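Local structure of MW1564 protein (Staphylococcus aureus, 3NTV) at residues N74-T80 and I96-E102; S86-S91 and Y118-V124. The protein is a putative O-methyltransferase of the caffeoyl-CoA type, probably transferring a methyl group from S-adenosylmethionine to a hydroxyl group of its substrate. All blocks are in the same frame, centred on the assembly; numbering follows the deposited sequence. Where two conformers were deposited one is given.

Contact 1 (N74-T80 and I96-E102); sequences NILEIGT and IHVTTIE. With SO4 (sulfate ion), chain C.
Glu77 and Thr100 are neighbours on adjacent strands, their side chains leaving the same sheet face as Ile75 and Val98. Each has two modelled conformers; in those described here Thr100 OG1 donates to Glu77 OE2 over 2.7 Å, reaching the anti lone pair of that oxygen. Extended beyond CG, the Glu77 chain slants across Val98, whose CG1 lies 3.5 Å from Glu77 OE2. Helix 84-90 gives the carboxylate further partners in Ser85 and Ser86, and Ser86 OG also bonds Thr100 OG1. Farther back, Ile75 CD1 meets Ile96 CG2 at 3.9 Å. The strands run parallel, 16° apart, and form with helix 84-90 the first beta-alpha-beta unit of a Rossmann-like methyltransferase sheet. On the opposite face Ile78 and Ile101 lie alongside each other, pointing the same way, with Ile78 CD1 3.7 Å from Ile101 CD1. The Leu76 side chain crosses Thr99 at a slant, Leu76 CD1 to Thr99 CG2 3.7 Å. At the end of strand 97-102, Glu102 bends at chi2 (46°), and its OE1 receives Thr80 N at 2.9 Å, 24° out of the carboxylate plane. Thr80 OG1, also bonded to Gly83 N, makes a weak 3.2 Å bond to sulfate O1.

Contact 2 (S86-S91 and Y118-V124); sequences SMQFAS and YHFENQV
Met87, modelled as selenomethionine, reaches from helix 84-90 onto Phe120 and Tyr118 of the loop that leads into strand 124-128. Its CB already touches Phe120, lying 3.8 Å from CD2. The next atom, CG, is set beside the backbone N (chi1 -64°) and comes slightly closer to the same ring carbon, with 3.7 Å between Met87 CG and Phe120 CD2. With chi2 extended, the chain carries on past the ring, then turns about the CG-SE bond (chi3 -66°). SE touches both aromatic residues: it is 3.9 Å from Phe120 CD2 and makes an apolar contact of 4.0 Å with Tyr118 CB. To the ring centroids Met87 SE measures 5.0 Å for Phe120 and 5.1 Å for Tyr118, two Met-aromatic contacts of oblique geometry, SE standing 64° off the Phe120 ring normal.

The Phe120 ring is met by the helix backbone as well: Met87 O, which accepts the helical bond from Ser91 N, sits over one ring face, displaced toward the rim. The methyl group of Ala90 adds a side-chain contact, CB approaching Phe120 CD1 at 3.8 Å. Deeper in, Ser86 CB packs on Val124 CG1 at 3.8 Å where the new strand starts.

A Schellman motif ends helix 105-117 as the loop begins: His119, at positive phi, is the C-prime residue, with Phe120 N bonded to Leu115 O and His119 N to Ala116 O. Phe120 O then takes both Gln123 N and Val124 N, which ties down the turn that carries the ring.

Carbon, selenium and ring surfaces make up most of the interface. Helix and loop are therefore held together chiefly by close fit and apolar burial, to which selenium, standing in for the sulfur of methionine, probably adds a weak attraction.

In the fold
Contact 1 and contact 2 have centres about 10 Å apart and alternate along the chain: strand 74-78, helix 84-90, strand 97-102, then the loop between helix 105-117 and strand 124-128. Contact 1 lies inside the seven-stranded sheet; contact 2 joins the helix covering one face of it to the turn entering an edge strand, 124-128. They meet directly, through Ser86 beside Glu77 and through the backbone bond from Val98 N to Gln123 O. Both lie at the side of the Rossmann-like sheet with strands 74-78, 97-102 and 124-128, whose ends and following turns form, in related methyltransferases, the cofactor site; a sulfate, probably from the crystallisation liquor, sits by Thr80 and may mark that pocket.

Contact 1 (N74-T80 and I96-E102)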
ATOM      1  N   ASN A  74      -7.533  11.667  13.716  1.00 13.74           N
ATOM      2  CA  ASN A  74      -7.821  12.984  13.138  1.00 13.64           C
ATOM      3  C   ASN A  74      -7.239  13.066  11.761  1.00 15.35           C
ATOM      4  O   ASN A  74      -6.022  12.945  11.589  1.00 15.42           O
ATOM      5  CB  ASN A  74      -7.216  14.091  14.020  1.00 14.58           C
ATOM      6  CG  ASN A  74      -7.916  14.309  15.341  1.00 17.88           C
ATOM      7  OD1 ASN A  74      -9.115  14.051  15.507  1.00 18.97           O
ATOM      8  ND2 ASN A  74      -7.212  14.944  16.264  1.00 24.94           N
ATOM      9  N   ILE A  75      -8.111  13.298  10.764  1.00 12.23           N
ATOM     10  CA  ILE A  75      -7.691  13.379   9.362  1.00 11.22           C
ATOM     11  C   ILE A  75      -7.964  14.767   8.807  1.00 14.30           C
ATOM     12  O   ILE A  75      -9.038  15.318   9.041  1.00 15.11           O
ATOM     13  CB  ILE A  75      -8.429  12.302   8.516  1.00 13.58           C
ATOM     14  CG1 ILE A  75      -8.135  10.887   9.062  1.00 12.71           C
ATOM     15  CG2 ILE A  75      -8.076  12.375   7.029  1.00 13.74           C
ATOM     16  CD1 ILE A  75      -9.143   9.839   8.613  1.00 15.45           C
ATOM     17  N   LEU A  76      -7.037  15.274   7.981  1.00 12.20           N
ATOM     18  CA  LEU A  76      -7.237  16.536   7.256  1.00 12.35           C
ATOM     19  C   LEU A  76      -7.179  16.197   5.782  1.00 15.67           C
ATOM     20  O   LEU A  76      -6.188  15.618   5.330  1.00 16.26           O
ATOM     21  CB  LEU A  76      -6.138  17.564   7.611  1.00 12.71           C
ATOM     22  CG  LEU A  76      -6.178  18.894   6.816  1.00 15.42           C
ATOM     23  CD1 LEU A  76      -7.451  19.663   7.098  1.00 16.31           C
ATOM     24  CD2 LEU A  76      -4.971  19.764   7.195  1.00 17.91           C
ATOM     25  N   GLU A  77      -8.228  16.543   5.034  1.00 13.18           N
ATOM     26  CA  GLU A  77      -8.284  16.281   3.596  0.50 12.93           C
ATOM     27  C   GLU A  77      -8.345  17.594   2.860  1.00 16.53           C
ATOM     28  O   GLU A  77      -9.070  18.514   3.273  1.00 15.53           O
ATOM     29  CB  GLU A  77      -9.540  15.497   3.194  0.50 14.45           C
ATOM     30  CG  GLU A  77      -9.813  14.207   3.931  0.50 18.18           C
ATOM     31  CD  GLU A  77     -11.080  13.561   3.400  0.50 28.47           C
ATOM     32  OE1 GLU A  77     -11.006  12.404   2.942  0.50 16.65           O
ATOM     33  OE2 GLU A  77     -12.128  14.241   3.365  0.50 28.12           O
ATOM     34  N   ILE A  78      -7.591  17.690   1.758  1.00 15.35           N
ATOM     35  CA  ILE A  78      -7.610  18.908   0.956  1.00 16.53           C
ATOM     36  C   ILE A  78      -8.395  18.571  -0.305  1.00 21.46           C
ATOM     37  O   ILE A  78      -7.887  17.902  -1.216  1.00 22.53           O
ATOM     38  CB  ILE A  78      -6.200  19.469   0.655  1.00 20.92           C
ATOM     39  CG1 ILE A  78      -5.282  19.566   1.915  1.00 23.61           C
ATOM     40  CG2 ILE A  78      -6.314  20.798  -0.116  1.00 23.12           C
ATOM     41  CD1 ILE A  78      -5.719  20.441   3.042  1.00 30.98           C
ATOM     42  N   GLY A  79      -9.648  18.962  -0.305  1.00 19.72           N
ATOM     43  CA  GLY A  79     -10.529  18.742  -1.436  1.00 20.16           C
ATOM     44  C   GLY A  79     -11.429  17.544  -1.299  1.00 25.81           C
ATOM     45  O   GLY A  79     -11.097  16.555  -0.639  1.00 25.09           O
ATOM     46  N   THR A  80     -12.576  17.645  -1.942  1.00 25.62           N
ATOM     47  CA  THR A  80     -13.564  16.594  -2.045  1.00 26.52           C
ATOM     48  C   THR A  80     -14.499  16.846  -3.207  1.00 33.63           C
ATOM     49  O   THR A  80     -14.744  17.994  -3.593  1.00 35.59           O
ATOM     50  CB  THR A  80     -14.336  16.383  -0.741  1.00 29.96           C
ATOM     51  OG1 THR A  80     -15.033  15.148  -0.879  1.00 25.58           O
ATOM     52  CG2 THR A  80     -15.308  17.533  -0.400  1.00 28.72           C
ATOM     53  N   ILE A  96     -13.302   8.660  14.861  1.00 16.94           N
ATOM     54  CA  ILE A  96     -12.543   9.322  13.784  1.00 15.68           C
ATOM     55  C   ILE A  96     -13.169  10.656  13.466  1.00 16.52           C
ATOM     56  O   ILE A  96     -14.389  10.768  13.367  1.00 17.65           O
ATOM     57  CB  ILE A  96     -12.406   8.431  12.526  1.00 18.62           C
ATOM     58  CG1 ILE A  96     -11.381   7.318  12.820  1.00 18.93           C
ATOM     59  CG2 ILE A  96     -11.975   9.243  11.255  1.00 17.97           C
ATOM     60  CD1 ILE A  96     -11.397   6.175  11.833  1.00 23.59           C
ATOM     61  N   HIS A  97     -12.324  11.657  13.289  1.00 13.85           N
ATOM     62  CA  HIS A  97     -12.725  12.995  12.886  1.00 13.70           C
ATOM     63  C   HIS A  97     -12.097  13.288  11.538  1.00 15.68           C
ATOM     64  O   HIS A  97     -10.903  13.079  11.372  1.00 15.93           O
ATOM     65  CB  HIS A  97     -12.223  14.054  13.908  1.00 15.59           C
ATOM     66  CG  HIS A  97     -12.287  15.449  13.346  1.00 19.18           C
ATOM     67  ND1 HIS A  97     -13.470  16.165  13.344  1.00 21.08           N
ATOM     68  CD2 HIS A  97     -11.355  16.141  12.638  1.00 20.51           C
ATOM     69  CE1 HIS A  97     -13.212  17.288  12.687  1.00 20.68           C
ATOM     70  NE2 HIS A  97     -11.952  17.307  12.227  1.00 20.59           N
ATOM     71  N   VAL A  98     -12.853  13.901  10.619  1.00 13.54           N
ATOM     72  CA  VAL A  98     -12.291  14.318   9.340  1.00 12.56           C
ATOM     73  C   VAL A  98     -12.612  15.803   9.136  1.00 15.62           C
ATOM     74  O   VAL A  98     -13.782  16.201   9.228  1.00 15.89           O
ATOM     75  CB  VAL A  98     -12.850  13.498   8.144  1.00 15.14           C
ATOM     76  CG1 VAL A  98     -12.184  13.935   6.827  1.00 15.53           C
ATOM     77  CG2 VAL A  98     -12.673  11.991   8.366  1.00 15.42           C
ATOM     78  N   THR A  99     -11.579  16.602   8.851  1.00 12.46           N
ATOM     79  CA  THR A  99     -11.734  17.986   8.434  1.00 12.81           C
ATOM     80  C   THR A  99     -11.441  17.972   6.925  1.00 14.61           C
ATOM     81  O   THR A  99     -10.371  17.492   6.508  1.00 14.41           O
ATOM     82  CB  THR A  99     -10.800  18.937   9.189  1.00 18.17           C
ATOM     83  OG1 THR A  99     -11.286  19.068  10.526  1.00 19.85           O
ATOM     84  CG2 THR A  99     -10.810  20.349   8.581  1.00 16.12           C
ATOM     85  N   THR A 100     -12.402  18.474   6.121  1.00 12.55           N
ATOM     86  CA  THR A 100     -12.250  18.529   4.663  0.60 12.90           C
ATOM     87  C   THR A 100     -12.376  19.963   4.169  1.00 17.03           C
ATOM     88  O   THR A 100     -13.386  20.619   4.435  1.00 16.74           O
ATOM     89  CB  THR A 100     -13.268  17.604   3.955  0.60 19.67           C
ATOM     90  OG1 THR A 100     -13.264  16.320   4.559  0.60 16.29           O
ATOM     91  CG2 THR A 100     -12.959  17.426   2.483  0.60 20.90           C
ATOM     92  N   ILE A 101     -11.352  20.443   3.446  1.00 14.83           N
ATOM     93  CA  ILE A 101     -11.356  21.797   2.878  1.00 15.25           C
ATOM     94  C   ILE A 101     -11.806  21.678   1.436  1.00 19.65           C
ATOM     95  O   ILE A 101     -11.229  20.887   0.674  1.00 19.23           O
ATOM     96  CB  ILE A 101      -9.966  22.478   2.984  1.00 18.12           C
ATOM     97  CG1 ILE A 101      -9.450  22.514   4.449  1.00 18.06           C
ATOM     98  CG2 ILE A 101      -9.962  23.887   2.308  1.00 19.70           C
ATOM     99  CD1 ILE A 101      -7.933  22.921   4.596  1.00 20.97           C
ATOM    100  N   GLU A 102     -12.772  22.511   1.034  1.00 16.40           N
ATOM    101  CA  GLU A 102     -13.244  22.517  -0.338  1.00 17.73           C
ATOM    102  C   GLU A 102     -13.704  23.909  -0.732  1.00 21.86           C
ATOM    103  O   GLU A 102     -14.418  24.569   0.023  1.00 19.64           O
ATOM    104  CB  GLU A 102     -14.353  21.466  -0.563  1.00 19.54           C
ATOM    105  CG  GLU A 102     -14.807  21.316  -2.022  1.00 25.07           C
ATOM    106  CD  GLU A 102     -13.738  21.212  -3.098  1.00 42.97           C
ATOM    107  OE1 GLU A 102     -12.825  20.363  -2.963  1.00 30.56           O
ATOM    108  OE2 GLU A 102     -13.809  21.988  -4.079  1.00 27.45           O
TER
HETATM  109  S   SO4 C 233     -14.294  12.174  -2.667  1.00 28.49           S
HETATM  110  O1  SO4 C 233     -13.938  12.212  -1.228  1.00 32.66           O
HETATM  111  O2  SO4 C 233     -15.720  12.440  -2.776  1.00 30.04           O
HETATM  112  O3  SO4 C 233     -13.528  13.232  -3.375  1.00 33.71           O
HETATM  113  O4  SO4 C 233     -13.859  10.870  -3.202  1.00 33.36           O

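Contact 2 (S86-S91 and Y118-V124)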
ATOM      1  N   SER A  86     -14.295  11.181   2.876  1.00 15.53           N
ATOM      2  CA  SER A  86     -14.519  11.644   4.255  0.50 15.16           C
ATOM      3  C   SER A  86     -15.404  10.660   5.011  1.00 17.79           C
ATOM      4  O   SER A  86     -15.062  10.229   6.099  1.00 16.50           O
ATOM      5  CB  SER A  86     -15.203  13.008   4.261  0.50 18.05           C
ATOM      6  OG  SER A  86     -14.528  13.936   3.435  0.50 26.60           O
HETATM    7  N   MSE A  87     -16.532  10.280   4.401  1.00 15.52           N
HETATM    8  CA  MSE A  87     -17.465   9.348   5.041  1.00 14.14           C
HETATM    9  C   MSE A  87     -16.898   7.940   5.126  1.00 17.21           C
HETATM   10  O   MSE A  87     -17.070   7.281   6.143  1.00 17.37           O
HETATM   11  CB  MSE A  87     -18.809   9.352   4.334  1.00 15.19           C
HETATM   12  CG  MSE A  87     -19.501  10.701   4.441  1.00 19.50           C
HETATM   13 SE   MSE A  87     -21.264  10.685   3.615  0.70 24.58          SE
HETATM   14  CE  MSE A  87     -20.721  10.429   1.831  1.00 22.40           C
ATOM     15  N   GLN A  88     -16.138   7.503   4.095  1.00 14.66           N
ATOM     16  CA  GLN A  88     -15.512   6.185   4.138  1.00 13.28           C
ATOM     17  C   GLN A  88     -14.525   6.104   5.305  1.00 15.54           C
ATOM     18  O   GLN A  88     -14.519   5.122   6.032  1.00 15.74           O
ATOM     19  CB  GLN A  88     -14.836   5.855   2.792  1.00 13.86           C
ATOM     20  CG  GLN A  88     -15.843   5.508   1.691  1.00 22.69           C
ATOM     21  CD  GLN A  88     -16.361   4.085   1.772  1.00 28.93           C
ATOM     22  OE1 GLN A  88     -16.207   3.402   2.771  1.00 26.20           O
ATOM     23  NE2 GLN A  88     -16.971   3.596   0.700  1.00 24.61           N
ATOM     24  N   PHE A  89     -13.745   7.170   5.533  1.00 14.35           N
ATOM     25  CA  PHE A  89     -12.798   7.171   6.657  1.00 13.86           C
ATOM     26  C   PHE A  89     -13.545   7.222   7.994  1.00 16.96           C
ATOM     27  O   PHE A  89     -13.190   6.487   8.915  1.00 16.93           O
ATOM     28  CB  PHE A  89     -11.826   8.361   6.564  1.00 15.91           C
ATOM     29  CG  PHE A  89     -10.993   8.450   5.296  1.00 16.84           C
ATOM     30  CD1 PHE A  89     -10.644   7.307   4.589  1.00 19.81           C
ATOM     31  CD2 PHE A  89     -10.520   9.675   4.842  1.00 20.13           C
ATOM     32  CE1 PHE A  89      -9.840   7.388   3.442  1.00 21.27           C
ATOM     33  CE2 PHE A  89      -9.733   9.753   3.690  1.00 22.66           C
ATOM     34  CZ  PHE A  89      -9.407   8.608   3.000  1.00 20.56           C
ATOM     35  N   ALA A  90     -14.566   8.096   8.105  1.00 15.02           N
ATOM     36  CA  ALA A  90     -15.336   8.223   9.345  1.00 14.34           C
ATOM     37  C   ALA A  90     -16.082   6.926   9.678  1.00 17.60           C
ATOM     38  O   ALA A  90     -16.280   6.626  10.857  1.00 17.54           O
ATOM     39  CB  ALA A  90     -16.325   9.372   9.230  1.00 15.26           C
ATOM     40  N   SER A  91     -16.437   6.126   8.636  1.00 15.57           N
ATOM     41  CA  SER A  91     -17.156   4.864   8.842  1.00 16.07           C
ATOM     42  C   SER A  91     -16.351   3.807   9.572  1.00 19.32           C
ATOM     43  O   SER A  91     -16.927   2.832  10.076  1.00 20.14           O
ATOM     44  CB  SER A  91     -17.715   4.325   7.525  1.00 17.48           C
ATOM     45  OG  SER A  91     -16.682   3.715   6.763  1.00 20.04           O
ATOM     46  N   TYR A 118     -26.336  10.457   5.319  1.00 20.85           N
ATOM     47  CA  TYR A 118     -25.657   9.311   5.921  1.00 19.70           C
ATOM     48  C   TYR A 118     -25.273   9.471   7.390  1.00 21.69           C
ATOM     49  O   TYR A 118     -24.656   8.573   7.974  1.00 21.10           O
ATOM     50  CB  TYR A 118     -24.494   8.843   5.019  1.00 20.28           C
ATOM     51  CG  TYR A 118     -24.969   8.405   3.646  1.00 24.01           C
ATOM     52  CD1 TYR A 118     -25.438   7.114   3.428  1.00 28.03           C
ATOM     53  CD2 TYR A 118     -25.037   9.306   2.591  1.00 24.65           C
ATOM     54  CE1 TYR A 118     -25.904   6.713   2.176  1.00 31.00           C
ATOM     55  CE2 TYR A 118     -25.510   8.922   1.335  1.00 26.49           C
ATOM     56  CZ  TYR A 118     -25.959   7.629   1.138  1.00 35.58           C
ATOM     57  OH  TYR A 118     -26.423   7.249  -0.100  1.00 36.55           O
ATOM     58  N   HIS A 119     -25.705  10.583   8.023  1.00 19.06           N
ATOM     59  CA  HIS A 119     -25.535  10.815   9.466  1.00 19.88           C
ATOM     60  C   HIS A 119     -24.072  10.916   9.913  1.00 21.18           C
ATOM     61  O   HIS A 119     -23.710  10.357  10.936  1.00 20.29           O
ATOM     62  CB  HIS A 119     -26.314   9.739  10.288  1.00 21.77           C
ATOM     63  CG  HIS A 119     -27.713   9.525   9.776  1.00 26.16           C
ATOM     64  ND1 HIS A 119     -28.668  10.517   9.867  1.00 28.92           N
ATOM     65  CD2 HIS A 119     -28.250   8.456   9.139  1.00 29.03           C
ATOM     66  CE1 HIS A 119     -29.764  10.020   9.304  1.00 28.91           C
ATOM     67  NE2 HIS A 119     -29.563   8.781   8.851  1.00 28.98           N
ATOM     68  N   PHE A 120     -23.242  11.641   9.142  1.00 16.04           N
ATOM     69  CA  PHE A 120     -21.833  11.814   9.490  1.00 14.97           C
ATOM     70  C   PHE A 120     -21.475  13.242   9.886  1.00 17.43           C
ATOM     71  O   PHE A 120     -20.292  13.509  10.026  1.00 17.33           O
ATOM     72  CB  PHE A 120     -20.926  11.356   8.337  1.00 15.69           C
ATOM     73  CG  PHE A 120     -20.807   9.858   8.228  1.00 16.48           C
ATOM     74  CD1 PHE A 120     -20.086   9.132   9.171  1.00 20.79           C
ATOM     75  CD2 PHE A 120     -21.401   9.176   7.171  1.00 19.25           C
ATOM     76  CE1 PHE A 120     -19.946   7.743   9.047  1.00 22.88           C
ATOM     77  CE2 PHE A 120     -21.245   7.794   7.039  1.00 21.76           C
ATOM     78  CZ  PHE A 120     -20.535   7.091   7.983  1.00 21.25           C
ATOM     79  N   GLU A 121     -22.473  14.142  10.116  1.00 16.09           N
ATOM     80  CA  GLU A 121     -22.187  15.551  10.424  1.00 14.34           C
ATOM     81  C   GLU A 121     -21.434  15.807  11.728  1.00 15.62           C
ATOM     82  O   GLU A 121     -20.810  16.867  11.856  1.00 15.90           O
ATOM     83  CB  GLU A 121     -23.441  16.438  10.355  1.00 15.66           C
ATOM     84  CG  GLU A 121     -24.097  16.517   8.987  1.00 20.16           C
ATOM     85  CD  GLU A 121     -25.534  17.009   9.074  1.00 31.31           C
ATOM     86  OE1 GLU A 121     -26.305  16.451   9.884  1.00 28.94           O
ATOM     87  OE2 GLU A 121     -25.884  17.971   8.353  1.00 27.27           O
ATOM     88  N   ASN A 122     -21.447  14.846  12.672  1.00 13.80           N
ATOM     89  CA  ASN A 122     -20.692  14.977  13.912  1.00 12.84           C
ATOM     90  C   ASN A 122     -19.225  14.567  13.721  1.00 18.51           C
ATOM     91  O   ASN A 122     -18.375  14.993  14.495  1.00 20.13           O
ATOM     92  CB  ASN A 122     -21.333  14.123  15.029  1.00 13.13           C
ATOM     93  CG  ASN A 122     -21.430  12.654  14.722  1.00 20.12           C
ATOM     94  OD1 ASN A 122     -21.804  12.247  13.613  1.00 17.49           O
ATOM     95  ND2 ASN A 122     -21.224  11.828  15.750  1.00 18.63           N
ATOM     96  N   GLN A 123     -18.930  13.701  12.731  1.00 14.35           N
ATOM     97  CA  GLN A 123     -17.560  13.249  12.532  1.00 12.49           C
ATOM     98  C   GLN A 123     -16.813  14.030  11.461  1.00 16.85           C
ATOM     99  O   GLN A 123     -15.575  14.036  11.479  1.00 17.95           O
ATOM    100  CB  GLN A 123     -17.537  11.768  12.124  1.00 13.27           C
ATOM    101  CG  GLN A 123     -17.924  10.841  13.275  1.00 14.18           C
ATOM    102  CD  GLN A 123     -17.678   9.410  12.898  1.00 19.13           C
ATOM    103  OE1 GLN A 123     -16.528   8.925  12.852  1.00 19.30           O
ATOM    104  NE2 GLN A 123     -18.741   8.712  12.599  1.00 15.06           N
ATOM    105  N   VAL A 124     -17.540  14.625  10.497  1.00 12.81           N
ATOM    106  CA  VAL A 124     -16.911  15.332   9.377  1.00 12.48           C
ATOM    107  C   VAL A 124     -17.240  16.820   9.396  1.00 15.94           C
ATOM    108  O   VAL A 124     -18.411  17.194   9.463  1.00 16.54           O
ATOM    109  CB  VAL A 124     -17.298  14.699   8.006  1.00 15.86           C
ATOM    110  CG1 VAL A 124     -16.606  15.405   6.823  1.00 15.32           C
ATOM    111  CG2 VAL A 124     -17.030  13.194   7.993  1.00 15.30           C
TER